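Local coordinates for protein cyanophycinase-like exopeptidase (actinobacterium SCGC AAA027-L06, PDB 6NQC) that probably hydrolyses peptide bonds as a cyanophycinase-like serine exopeptidase of peptidase family S51, at residues M22-G27 against W144-L150; S91-P95 against F107-V111; V159-V164 against T175-I181; E219-L223 against Q233-D237. All blocks are in the same frame, centred on the assembly; numbering follows the deposited sequence. Where two conformers were deposited one is given.

Contact 1 (M22-G27 against W144-L150)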
loop_
_atom_site.group_PDB
_atom_site.type_symbol
_atom_site.label_atom_id
_atom_site.label_comp_id
_atom_site.label_asym_id
_atom_site.label_seq_id
_atom_site.Cartn_x
_atom_site.Cartn_y
_atom_site.Cartn_z
ATOM N N MET A 22 -13.892 -14.094 0.478
ATOM C CA MET A 22 -12.450 -14.195 0.202
ATOM C C MET A 22 -11.752 -12.861 0.499
ATOM O O MET A 22 -12.283 -11.791 0.171
ATOM C CB MET A 22 -12.247 -14.573 -1.281
ATOM C CG MET A 22 -12.682 -15.987 -1.558
ATOM S SD MET A 22 -12.226 -16.486 -3.195
ATOM C CE MET A 22 -10.888 -17.433 -2.960
ATOM N N ILE A 23 -10.556 -12.969 1.090
ATOM C CA ILE A 23 -9.759 -11.772 1.301
ATOM C C ILE A 23 -9.368 -11.195 -0.070
ATOM O O ILE A 23 -9.008 -11.934 -1.000
ATOM C CB ILE A 23 -8.528 -12.116 2.153
ATOM C CG1 ILE A 23 -8.947 -12.527 3.564
ATOM C CG2 ILE A 23 -7.601 -10.935 2.254
ATOM C CD1 ILE A 23 -7.839 -13.167 4.367
ATOM N N GLY A 24 -9.382 -9.859 -0.174
ATOM C CA GLY A 24 -9.096 -9.176 -1.404
ATOM C C GLY A 24 -7.621 -9.212 -1.781
ATOM O O GLY A 24 -6.721 -9.567 -1.014
ATOM N N SER A 25 -7.365 -8.810 -3.012
ATOM C CA SER A 25 -5.987 -8.715 -3.479
ATOM C C SER A 25 -5.235 -7.656 -2.673
ATOM O O SER A 25 -5.793 -6.621 -2.288
ATOM C CB SER A 25 -5.937 -8.338 -4.957
ATOM O OG SER A 25 -6.548 -9.380 -5.721
ATOM N N LEU A 26 -3.952 -7.910 -2.461
ATOM C CA LEU A 26 -3.069 -7.042 -1.689
ATOM C C LEU A 26 -1.874 -6.675 -2.560
ATOM O O LEU A 26 -1.096 -7.557 -2.955
ATOM C CB LEU A 26 -2.608 -7.738 -0.411
ATOM C CG LEU A 26 -1.903 -6.844 0.621
ATOM C CD1 LEU A 26 -2.746 -5.684 1.009
ATOM C CD2 LEU A 26 -1.621 -7.723 1.834
ATOM N N GLY A 27 -1.703 -5.382 -2.813
ATOM C CA GLY A 27 -0.628 -4.872 -3.643
ATOM C C GLY A 27 0.388 -4.061 -2.845
ATOM O O GLY A 27 0.037 -3.134 -2.117
ATOM N N TRP A 144 -11.311 -4.954 2.856
ATOM C CA TRP A 144 -10.315 -5.872 2.338
ATOM C C TRP A 144 -10.655 -7.308 2.704
ATOM O O TRP A 144 -10.601 -8.211 1.856
ATOM C CB TRP A 144 -8.935 -5.466 2.873
ATOM C CG TRP A 144 -7.859 -6.415 2.533
ATOM C CD1 TRP A 144 -7.518 -6.858 1.292
ATOM C CD2 TRP A 144 -6.952 -7.049 3.456
ATOM N NE1 TRP A 144 -6.485 -7.751 1.383
ATOM C CE2 TRP A 144 -6.113 -7.885 2.697
ATOM C CE3 TRP A 144 -6.796 -7.007 4.846
ATOM C CZ2 TRP A 144 -5.107 -8.656 3.275
ATOM C CZ3 TRP A 144 -5.783 -7.781 5.419
ATOM C CH2 TRP A 144 -4.966 -8.591 4.625
ATOM N N GLN A 145 -10.997 -7.542 3.968
ATOM C CA GLN A 145 -11.300 -8.898 4.404
ATOM C C GLN A 145 -12.478 -9.477 3.638
ATOM O O GLN A 145 -12.556 -10.698 3.484
ATOM C CB GLN A 145 -11.554 -8.916 5.901
ATOM C CG GLN A 145 -10.263 -8.744 6.703
ATOM C CD GLN A 145 -9.429 -10.000 6.690
ATOM O OE1 GLN A 145 -9.953 -11.098 6.964
ATOM N NE2 GLN A 145 -8.148 -9.875 6.340
ATOM N N SER A 146 -13.361 -8.629 3.118
ATOM C CA SER A 146 -14.538 -9.083 2.394
ATOM C C SER A 146 -14.400 -8.935 0.872
ATOM O O SER A 146 -15.414 -8.926 0.157
ATOM C CB SER A 146 -15.773 -8.348 2.938
ATOM O OG SER A 146 -15.732 -6.940 2.684
ATOM N N GLY A 147 -13.182 -8.842 0.365
ATOM C CA GLY A 147 -12.910 -9.038 -1.050
ATOM C C GLY A 147 -12.416 -7.824 -1.801
ATOM O O GLY A 147 -12.039 -7.953 -2.991
ATOM N N GLY A 148 -12.423 -6.643 -1.193
ATOM C CA GLY A 148 -11.916 -5.464 -1.860
ATOM C C GLY A 148 -10.395 -5.455 -1.906
ATOM O O GLY A 148 -9.720 -5.883 -0.965
ATOM N N SER A 149 -9.861 -5.007 -3.044
ATOM C CA SER A 149 -8.419 -4.907 -3.199
ATOM C C SER A 149 -7.871 -3.759 -2.340
ATOM O O SER A 149 -8.505 -2.720 -2.148
ATOM C CB SER A 149 -8.048 -4.663 -4.662
ATOM O OG SER A 149 -8.314 -5.826 -5.412
ATOM N N LEU A 150 -6.647 -3.950 -1.847
ATOM C CA LEU A 150 -5.957 -2.956 -1.042
ATOM C C LEU A 150 -4.501 -2.902 -1.488
ATOM O O LEU A 150 -3.860 -3.950 -1.669
ATOM C CB LEU A 150 -6.042 -3.297 0.449
ATOM C CG LEU A 150 -5.322 -2.395 1.454
ATOM C CD1 LEU A 150 -6.028 -1.052 1.471
ATOM C CD2 LEU A 150 -5.403 -2.983 2.842
HETATM O O HOH W 1 -9.664 -8.036 -4.425
#

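Contact 2 (S91-P95 against F107-V111). With SO4 (sulfate ion), chain B.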
loop_
_atom_site.group_PDB
_atom_site.type_symbol
_atom_site.label_atom_id
_atom_site.label_comp_id
_atom_site.label_asym_id
_atom_site.label_seq_id
_atom_site.Cartn_x
_atom_site.Cartn_y
_atom_site.Cartn_z
ATOM N N SER A 91 -13.361 7.516 -9.441
ATOM C CA SER A 91 -12.476 7.662 -8.289
ATOM C C SER A 91 -13.240 8.281 -7.127
ATOM O O SER A 91 -14.246 8.984 -7.309
ATOM C CB SER A 91 -11.279 8.521 -8.677
ATOM O OG SER A 91 -11.741 9.733 -9.246
ATOM N N LYS A 92 -12.769 7.992 -5.913
ATOM C CA LYS A 92 -13.246 8.626 -4.693
ATOM C C LYS A 92 -12.007 9.037 -3.907
ATOM O O LYS A 92 -11.346 8.175 -3.315
ATOM C CB LYS A 92 -14.118 7.683 -3.873
ATOM C CG LYS A 92 -15.352 7.200 -4.645
ATOM C CD LYS A 92 -16.336 8.326 -4.821
ATOM C CE LYS A 92 -17.768 7.822 -4.848
ATOM N NZ LYS A 92 -18.687 8.882 -5.348
ATOM N N PHE A 93 -11.659 10.316 -3.963
ATOM C CA PHE A 93 -10.581 10.885 -3.149
ATOM C C PHE A 93 -11.086 11.152 -1.751
ATOM O O PHE A 93 -12.079 11.852 -1.572
ATOM C CB PHE A 93 -10.094 12.173 -3.800
ATOM C CG PHE A 93 -8.858 12.754 -3.203
ATOM C CD1 PHE A 93 -7.609 12.196 -3.454
ATOM C CD2 PHE A 93 -8.928 13.921 -2.465
ATOM C CE1 PHE A 93 -6.491 12.743 -2.935
ATOM C CE2 PHE A 93 -7.795 14.501 -1.962
ATOM C CZ PHE A 93 -6.573 13.922 -2.199
ATOM N N LEU A 94 -10.424 10.582 -0.761
ATOM C CA LEU A 94 -10.823 10.733 0.648
ATOM C C LEU A 94 -9.841 11.679 1.299
ATOM O O LEU A 94 -8.726 11.261 1.652
ATOM C CB LEU A 94 -10.796 9.398 1.384
ATOM C CG LEU A 94 -12.140 8.805 1.771
ATOM C CD1 LEU A 94 -12.915 8.576 0.495
ATOM C CD2 LEU A 94 -11.972 7.522 2.529
ATOM N N PRO A 95 -10.184 12.960 1.452
ATOM C CA PRO A 95 -9.160 13.931 1.963
ATOM C C PRO A 95 -8.972 13.806 3.475
ATOM O O PRO A 95 -9.355 14.647 4.227
ATOM C CB PRO A 95 -9.795 15.269 1.570
ATOM C CG PRO A 95 -11.287 15.026 1.535
ATOM C CD PRO A 95 -11.453 13.613 1.062
ATOM N N PHE A 107 -16.867 9.100 5.339
ATOM C CA PHE A 107 -15.664 8.430 4.848
ATOM C C PHE A 107 -15.643 6.967 5.286
ATOM O O PHE A 107 -15.343 6.066 4.488
ATOM C CB PHE A 107 -14.420 9.158 5.347
ATOM C CG PHE A 107 -14.235 10.549 4.780
ATOM C CD1 PHE A 107 -14.941 10.977 3.663
ATOM C CD2 PHE A 107 -13.332 11.431 5.380
ATOM C CE1 PHE A 107 -14.754 12.233 3.151
ATOM C CE2 PHE A 107 -13.145 12.703 4.876
ATOM C CZ PHE A 107 -13.862 13.102 3.757
ATOM N N VAL A 108 -15.984 6.698 6.552
ATOM C CA VAL A 108 -16.002 5.323 7.052
ATOM C C VAL A 108 -17.020 4.488 6.313
ATOM O O VAL A 108 -16.785 3.295 6.065
ATOM C CB VAL A 108 -16.259 5.344 8.585
ATOM C CG1 VAL A 108 -16.500 3.935 9.140
ATOM C CG2 VAL A 108 -15.109 6.000 9.300
ATOM N N GLU A 109 -18.141 5.093 5.910
ATOM C CA GLU A 109 -19.116 4.339 5.128
ATOM C C GLU A 109 -18.603 4.028 3.720
ATOM O O GLU A 109 -18.796 2.921 3.222
ATOM C CB GLU A 109 -20.434 5.091 5.057
ATOM C CG GLU A 109 -21.373 4.797 6.231
ATOM C CD GLU A 109 -21.716 3.306 6.394
ATOM O OE1 GLU A 109 -21.903 2.861 7.552
ATOM O OE2 GLU A 109 -21.805 2.589 5.372
ATOM N N LEU A 110 -17.896 4.974 3.098
ATOM C CA LEU A 110 -17.400 4.801 1.736
ATOM C C LEU A 110 -16.377 3.674 1.609
ATOM O O LEU A 110 -16.346 2.954 0.598
ATOM C CB LEU A 110 -16.746 6.092 1.259
ATOM C CG LEU A 110 -17.559 7.018 0.354
ATOM C CD1 LEU A 110 -16.844 8.381 0.253
ATOM C CD2 LEU A 110 -17.817 6.435 -0.999
ATOM N N VAL A 111 -15.491 3.527 2.596
ATOM C CA VAL A 111 -14.420 2.546 2.469
ATOM C C VAL A 111 -14.924 1.125 2.615
ATOM O O VAL A 111 -14.186 0.174 2.329
ATOM C CB VAL A 111 -13.295 2.755 3.501
ATOM C CG1 VAL A 111 -12.543 4.046 3.178
ATOM C CG2 VAL A 111 -13.854 2.778 4.925
HETATM S S SO4 B . -14.376 12.819 -5.373
HETATM O O1 SO4 B . -14.289 13.989 -4.473
HETATM O O2 SO4 B . -14.770 13.240 -6.721
HETATM O O3 SO4 B . -15.387 11.862 -4.870
HETATM O O4 SO4 B . -13.051 12.214 -5.481
#

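Contact 3 (V159-V164 against T175-I181)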
loop_
_atom_site.group_PDB
_atom_site.type_symbol
_atom_site.label_atom_id
_atom_site.label_comp_id
_atom_site.label_asym_id
_atom_site.label_seq_id
_atom_site.Cartn_x
_atom_site.Cartn_y
_atom_site.Cartn_z
ATOM N N VAL A 159 3.537 0.978 5.684
ATOM C CA VAL A 159 2.708 0.982 6.887
ATOM C C VAL A 159 1.852 -0.274 7.009
ATOM O O VAL A 159 1.177 -0.456 8.024
ATOM C CB VAL A 159 1.766 2.195 6.952
ATOM C CG1 VAL A 159 2.548 3.510 6.979
ATOM C CG2 VAL A 159 0.825 2.181 5.752
ATOM N N LEU A 160 1.881 -1.164 6.023
ATOM C CA LEU A 160 1.095 -2.394 6.096
ATOM C C LEU A 160 1.741 -3.458 7.000
ATOM O O LEU A 160 1.040 -4.381 7.431
ATOM C CB LEU A 160 0.876 -2.951 4.674
ATOM C CG LEU A 160 0.214 -1.967 3.703
ATOM C CD1 LEU A 160 0.015 -2.544 2.333
ATOM C CD2 LEU A 160 -1.091 -1.453 4.309
ATOM N N SER A 161 3.037 -3.326 7.298
ATOM C CA SER A 161 3.735 -4.206 8.224
ATOM C C SER A 161 3.359 -3.866 9.669
ATOM O O SER A 161 2.596 -2.930 9.949
ATOM C CB SER A 161 5.249 -4.057 8.065
ATOM O OG SER A 161 5.689 -4.549 6.820
ATOM N N THR A 162 3.942 -4.627 10.601
ATOM C CA THR A 162 3.682 -4.371 12.016
ATOM C C THR A 162 4.424 -3.125 12.493
ATOM O O THR A 162 3.950 -2.439 13.398
ATOM C CB THR A 162 4.114 -5.565 12.908
ATOM O OG1 THR A 162 5.525 -5.821 12.728
ATOM C CG2 THR A 162 3.295 -6.797 12.604
ATOM N N HIS A 163 5.563 -2.803 11.871
ATOM C CA HIS A 163 6.431 -1.724 12.316
ATOM C C HIS A 163 7.021 -0.964 11.142
ATOM O O HIS A 163 7.273 -1.534 10.073
ATOM C CB HIS A 163 7.555 -2.259 13.195
ATOM C CG HIS A 163 7.043 -2.918 14.433
ATOM N ND1 HIS A 163 6.580 -4.208 14.430
ATOM C CD2 HIS A 163 6.824 -2.435 15.679
ATOM C CE1 HIS A 163 6.143 -4.508 15.639
ATOM N NE2 HIS A 163 6.269 -3.446 16.409
ATOM N N VAL A 164 7.274 0.319 11.381
ATOM C CA VAL A 164 7.810 1.230 10.371
ATOM C C VAL A 164 9.133 1.767 10.901
ATOM O O VAL A 164 9.142 2.397 11.964
ATOM C CB VAL A 164 6.848 2.385 10.059
ATOM C CG1 VAL A 164 7.474 3.301 9.061
ATOM C CG2 VAL A 164 5.475 1.814 9.559
ATOM N N THR A 175 7.818 3.029 14.511
ATOM C CA THR A 175 6.400 3.326 14.590
ATOM C C THR A 175 5.575 2.068 14.315
ATOM O O THR A 175 5.895 1.273 13.434
ATOM C CB THR A 175 6.057 4.423 13.573
ATOM O OG1 THR A 175 6.809 5.599 13.884
ATOM C CG2 THR A 175 4.537 4.747 13.583
ATOM N N GLU A 176 4.514 1.887 15.091
ATOM C CA GLU A 176 3.573 0.805 14.851
ATOM C C GLU A 176 2.782 1.050 13.565
ATOM O O GLU A 176 2.203 2.114 13.363
ATOM C CB GLU A 176 2.637 0.684 16.053
ATOM C CG GLU A 176 1.611 -0.423 15.967
ATOM C CD GLU A 176 0.850 -0.625 17.295
ATOM O OE1 GLU A 176 1.322 -0.116 18.341
ATOM O OE2 GLU A 176 -0.217 -1.291 17.282
ATOM N N GLY A 177 2.790 0.062 12.677
ATOM C CA GLY A 177 1.976 0.074 11.488
ATOM C C GLY A 177 0.679 -0.690 11.678
ATOM O O GLY A 177 0.289 -1.058 12.784
ATOM N N PHE A 178 0.009 -0.925 10.558
ATOM C CA PHE A 178 -1.321 -1.530 10.588
ATOM C C PHE A 178 -1.247 -3.035 10.775
ATOM O O PHE A 178 -2.204 -3.631 11.255
ATOM C CB PHE A 178 -2.066 -1.199 9.299
ATOM C CG PHE A 178 -2.161 0.275 8.995
ATOM C CD1 PHE A 178 -2.247 1.214 10.015
ATOM C CD2 PHE A 178 -2.154 0.719 7.691
ATOM C CE1 PHE A 178 -2.348 2.555 9.714
ATOM C CE2 PHE A 178 -2.232 2.063 7.384
ATOM C CZ PHE A 178 -2.367 2.972 8.358
ATOM N N GLY A 179 -0.130 -3.670 10.384
ATOM C CA GLY A 179 0.128 -5.059 10.696
ATOM C C GLY A 179 -0.708 -6.080 9.945
ATOM O O GLY A 179 -0.978 -7.142 10.477
ATOM N N ILE A 180 -1.085 -5.807 8.713
ATOM C CA ILE A 180 -1.846 -6.789 7.961
ATOM C C ILE A 180 -1.014 -7.732 7.106
ATOM O O ILE A 180 -1.536 -8.763 6.661
ATOM C CB ILE A 180 -2.888 -6.077 7.070
ATOM C CG1 ILE A 180 -2.201 -5.140 6.109
ATOM C CG2 ILE A 180 -3.914 -5.401 7.973
ATOM C CD1 ILE A 180 -3.064 -4.823 4.939
ATOM N N ILE A 181 0.227 -7.390 6.786
ATOM C CA ILE A 181 1.193 -8.402 6.388
ATOM C C ILE A 181 2.010 -8.681 7.647
ATOM O O ILE A 181 2.816 -7.853 8.100
ATOM C CB ILE A 181 2.030 -7.974 5.196
ATOM C CG1 ILE A 181 2.648 -6.589 5.367
ATOM C CG2 ILE A 181 1.156 -7.903 3.946
ATOM C CD1 ILE A 181 3.476 -6.172 4.207
#

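Contact 4 (E219-L223 against Q233-D237)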
loop_
_atom_site.group_PDB
_atom_site.type_symbol
_atom_site.label_atom_id
_atom_site.label_comp_id
_atom_site.label_asym_id
_atom_site.label_seq_id
_atom_site.Cartn_x
_atom_site.Cartn_y
_atom_site.Cartn_z
ATOM N N GLU A 219 11.585 0.874 -7.858
ATOM C CA GLU A 219 10.653 1.823 -8.445
ATOM C C GLU A 219 9.878 1.191 -9.604
ATOM O O GLU A 219 10.361 0.284 -10.308
ATOM C CB GLU A 219 11.411 3.068 -8.897
ATOM C CG GLU A 219 11.990 3.817 -7.693
ATOM C CD GLU A 219 12.396 5.235 -7.972
ATOM O OE1 GLU A 219 12.862 5.512 -9.090
ATOM O OE2 GLU A 219 12.253 6.046 -7.056
ATOM N N VAL A 220 8.622 1.613 -9.707
ATOM C CA VAL A 220 7.680 1.192 -10.738
ATOM C C VAL A 220 7.600 -0.319 -10.822
ATOM O O VAL A 220 7.454 -0.891 -11.899
ATOM C CB VAL A 220 8.091 1.819 -12.092
ATOM C CG1 VAL A 220 6.946 1.700 -13.092
ATOM C CG2 VAL A 220 8.497 3.250 -11.895
ATOM N N THR A 221 7.660 -0.971 -9.665
ATOM C CA THR A 221 7.529 -2.415 -9.539
ATOM C C THR A 221 6.586 -2.672 -8.373
ATOM O O THR A 221 6.470 -1.842 -7.450
ATOM C CB THR A 221 8.871 -3.081 -9.288
ATOM O OG1 THR A 221 9.810 -2.625 -10.282
ATOM C CG2 THR A 221 8.795 -4.583 -9.361
ATOM N N ALA A 222 5.889 -3.813 -8.440
ATOM C CA ALA A 222 4.939 -4.189 -7.410
ATOM C C ALA A 222 5.001 -5.694 -7.184
ATOM O O ALA A 222 5.487 -6.469 -8.018
ATOM C CB ALA A 222 3.494 -3.748 -7.763
ATOM N N LEU A 223 4.515 -6.077 -6.023
ATOM C CA LEU A 223 4.283 -7.462 -5.648
ATOM C C LEU A 223 2.823 -7.564 -5.225
ATOM O O LEU A 223 2.345 -6.733 -4.444
ATOM C CB LEU A 223 5.218 -7.875 -4.521
ATOM C CG LEU A 223 5.349 -9.365 -4.205
ATOM C CD1 LEU A 223 6.101 -10.059 -5.346
ATOM C CD2 LEU A 223 6.079 -9.533 -2.879
ATOM N N GLN A 233 3.121 -12.358 -6.615
ATOM C CA GLN A 233 3.615 -12.267 -7.980
ATOM C C GLN A 233 4.118 -10.865 -8.260
ATOM O O GLN A 233 3.524 -9.878 -7.817
ATOM C CB GLN A 233 2.522 -12.660 -8.961
ATOM C CG GLN A 233 3.074 -13.105 -10.306
ATOM C CD GLN A 233 1.979 -13.435 -11.287
ATOM O OE1 GLN A 233 0.902 -13.907 -10.905
ATOM N NE2 GLN A 233 2.239 -13.179 -12.557
ATOM N N VAL A 234 5.244 -10.803 -8.958
ATOM C CA VAL A 234 5.926 -9.564 -9.276
ATOM C C VAL A 234 5.271 -8.983 -10.516
ATOM O O VAL A 234 4.917 -9.727 -11.443
ATOM C CB VAL A 234 7.425 -9.799 -9.529
ATOM C CG1 VAL A 234 8.120 -8.474 -9.929
ATOM C CG2 VAL A 234 8.096 -10.418 -8.352
ATOM N N VAL A 235 5.110 -7.662 -10.530
ATOM C CA VAL A 235 4.518 -6.921 -11.637
ATOM C C VAL A 235 5.347 -5.660 -11.871
ATOM O O VAL A 235 5.889 -5.060 -10.935
ATOM C CB VAL A 235 3.041 -6.561 -11.352
ATOM C CG1 VAL A 235 2.468 -5.725 -12.494
ATOM C CG2 VAL A 235 2.191 -7.814 -11.131
ATOM N N GLY A 236 5.445 -5.261 -13.131
ATOM C CA GLY A 236 6.020 -3.975 -13.457
ATOM C C GLY A 236 7.426 -4.034 -14.028
ATOM O O GLY A 236 7.881 -5.030 -14.587
ATOM N N ASP A 237 8.123 -2.928 -13.871
ATOM C CA ASP A 237 9.293 -2.610 -14.682
ATOM C C ASP A 237 10.607 -3.159 -14.161
ATOM O O ASP A 237 11.516 -3.386 -14.971
ATOM C CB ASP A 237 9.387 -1.084 -14.829
ATOM C CG ASP A 237 8.401 -0.525 -15.879
ATOM O OD1 ASP A 237 7.677 -1.316 -16.519
ATOM O OD2 ASP A 237 8.331 0.709 -16.034
#

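Contact 1 (M22-G27 against W144-L150)
The indole of Trp-144 lies between CG2 of Ile-23 and CD1 of Leu-26, with CD2 of Leu-150, from its own segment, beside the latter. CG2 of Ile-23 is on one side of the ring plane, toward the rim, 3.4 Å from CE2 of Trp-144, while the two leucine methyls occupy the other side. With CG anti to the backbone N (chi1 174°), Trp-144 brings its NE1 toward Gly-24 O, to which it donates at 3.0 Å, a bent bond in which the nitrogen stands above the carbonyl plane. Gly-24 N returns a straighter bond to Trp-144 O (2.9 Å, 160° at the hydrogen). The same carbonyl also accepts from Gly-147 N, part of the Schellman motif that ends helix 135-145 with Gly-147 at positive phi. Gly-24 CA makes a close CA-H...O contact with Gly-148 O (3.4 Å). Beyond the turn the segments become neighbouring parallel strands of the central sheet: Leu-150 N donates to Ser-25 O at 2.8 Å and Gly-27 N to Leu-150 O. A water bridges Ser-25 N, Gly-147 O and Ser-149 OG, the last also hydrogen-bonded to Leu-45 O. Gly-24 N, Trp-144 NE1, Leu-150 N and Gly-27 N thus each have an acceptor across the join, and the indole N-H and helix-end carbonyl tie the helix terminus to the start of strand 26-29 through both polar and apolar contact.

Contact 2 (S91-P95 against F107-V111)
Leu-94 carries the tight part of this contact, reaching into the side of helix 105-110 and touching Phe-107, Leu-110 and Val-111. Its CG sits over one face of the Phe-107 ring, 4.0 Å from CD1 of Phe-107. One branch, CD2, presses on CG1 of Val-111 at 3.6 Å, and the other, CD1, meets CD1 of Leu-110 at 3.9 Å. A chi1 of -110°, away from a staggered value, places the two branches of Leu-94 against these partners. Leu-94 and Leu-110 run antiparallel, side against side. Pro-95 follows on the chain and lies crosswise to Phe-107, its CD 3.7 Å from CZ of Phe-107. Leu-136 of helix 135-145 touches Leu-94, Phe-107 and Val-111, and Leu-59 of the neighbouring strand touches Leu-94 and Val-111, so the inner side of the contact belongs to the layer between sheet and helices.

The outer side is looser. Lys-92 brings only its CE near CD2 of Leu-110, at 4.1 Å, its chain bent twice on the way, and NZ is held in a salt bridge to Glu-90. Phe-93 packs on Ile-73 and Lys-77 of helix 70-87; its backbone N donates nearly straight to O4 of a sulfate (2.8 Å, 170° at the hydrogen), an ion probably from the crystallisation liquor and also bonded to Arg-81. No hydrogen bond joins the two segments. Helix 105-110 is therefore held against the end of edge strand 90-93 by van der Waals contact of aliphatic groups, a proline and one aromatic ring, with the lysine charge at the outer side.

Contact 3 (V159-V164 against T175-I181)
Val-159 presses on the ring of Phe-178: CB lies over one face, and CG2 comes within 3.5 Å of CE2 of Phe-178. Along the rim of the same ring, near its plane, CD2 of Leu-160 takes a place at 4.2 Å from CD2 of Phe-178, so the phenyl offers its face to Val-159 and its edge to Leu-160. Phe-178 also stacks with Trp-137, which carries the packing on to helix 135-145. The same CD2 of Leu-160 also meets CD1 of Ile-180, while CG1 of Ile-181 leans over the carbonyl of Leu-160, 3.4 Å from its O. That lean follows from a chi1 of 50°, which sets CG1 of Ile-181 between the backbone N and the carbonyl carbon.

These residues lead into and out of a short antiparallel hairpin, strands 163-164 and 175-176. Val-159 directly follows helix 155-158 and touches residues of a GxSxG sequence consistent with a nucleophile elbow. In the hairpin, Val-164 N donates to Thr-175 O at 2.7 Å, and Thr-175 N donates back to Val-164 O.

Glycines supply the hollows. Gly-177 CA lies against both Val-159 O and Ser-161 O, and Gly-177 N donates to Thr-162 O (2.8 Å). Gly-179, at positive phi, turns the chain beneath CG2 of Thr-162 and gives its N to Ser-161 O, from above the carbonyl plane. Phe-178 N donates to Val-159 O in a nearly straight bond (173° at the hydrogen).

Contact 4 (E219-L223 against Q233-D237)
Ala-222 and Val-235 form the hydrogen-bonded pair of an antiparallel hairpin whose strands approach to 4.6 Å at 157° between directions, with Thr-221 and Gly-236 and Leu-223 and Val-234 as non-hydrogen-bonded pairs beside it. Ala-222 N to Val-235 O and the return bond from Val-235 N to Ala-222 O are both 2.8 Å. A third bond, Asp-237 N to Val-220 O, is nearly straight (173° at the hydrogen) and continues the pairing past Gly-236.

Among the side chains, CD1 of Leu-223 meets CG2 of Val-234 at 3.6 Å. On that face CG2 of Thr-221, anti to the backbone N, points across to Val-234, 4.0 Å from its CG1, and touches Val-235 O at 3.3 Å. The hydroxyl of Thr-221 turns the other way: OG1 donates to Glu-219 O at 3.0 Å, from above the carbonyl plane, and is hydrogen-bonded as well to Ala-238 N. Ala-222 and Val-235 lie on the opposite face, where Phe-41 of helix 39-51 touches both. Gly-236, at a phi of 105°, lets its CA lie 3.7 Å from Val-220 O. At the exposed end, CG1 of Val-220 rests 3.4 Å from OD2 of Asp-237, an aliphatic group beside a carboxylate.

Glu-219 sits just ahead of the paired strands, and its OE2 bonds His-189 ND1, in a geometry consistent with a Ser-His-Glu triad together with Ser-154. The bond from Thr-221 OG1 to Glu-219 O therefore ties the backbone of Glu-219, which may orient His-189, to the start of the hairpin.

Contacts 1, 2 and 4 reach the same mixed sheet, contact 2 at its edge strand 90-93, contact 1 between strands 149-153 and 26-29, and contact 4 between strands 221-225 and 232-236, the first of them next to 26-29. Contact 2 is nested in the loop closed by contact 1, their nearest atoms about 6 Å apart. Contact 3 leans on contact 1: CD2 of Leu-26 touches CG2 of Ile-181 at 3.5 Å, and Ile-180 packs on Leu-150 and Trp-144. Contacts 3 and 4 each reach the probable active site, with Val-159 beside the presumed elbow of Ser-154 and Glu-219 in contact 4; their centres are 21 Å apart. Contact 2, centred 26 Å from contact 4, lies across the chain's centre.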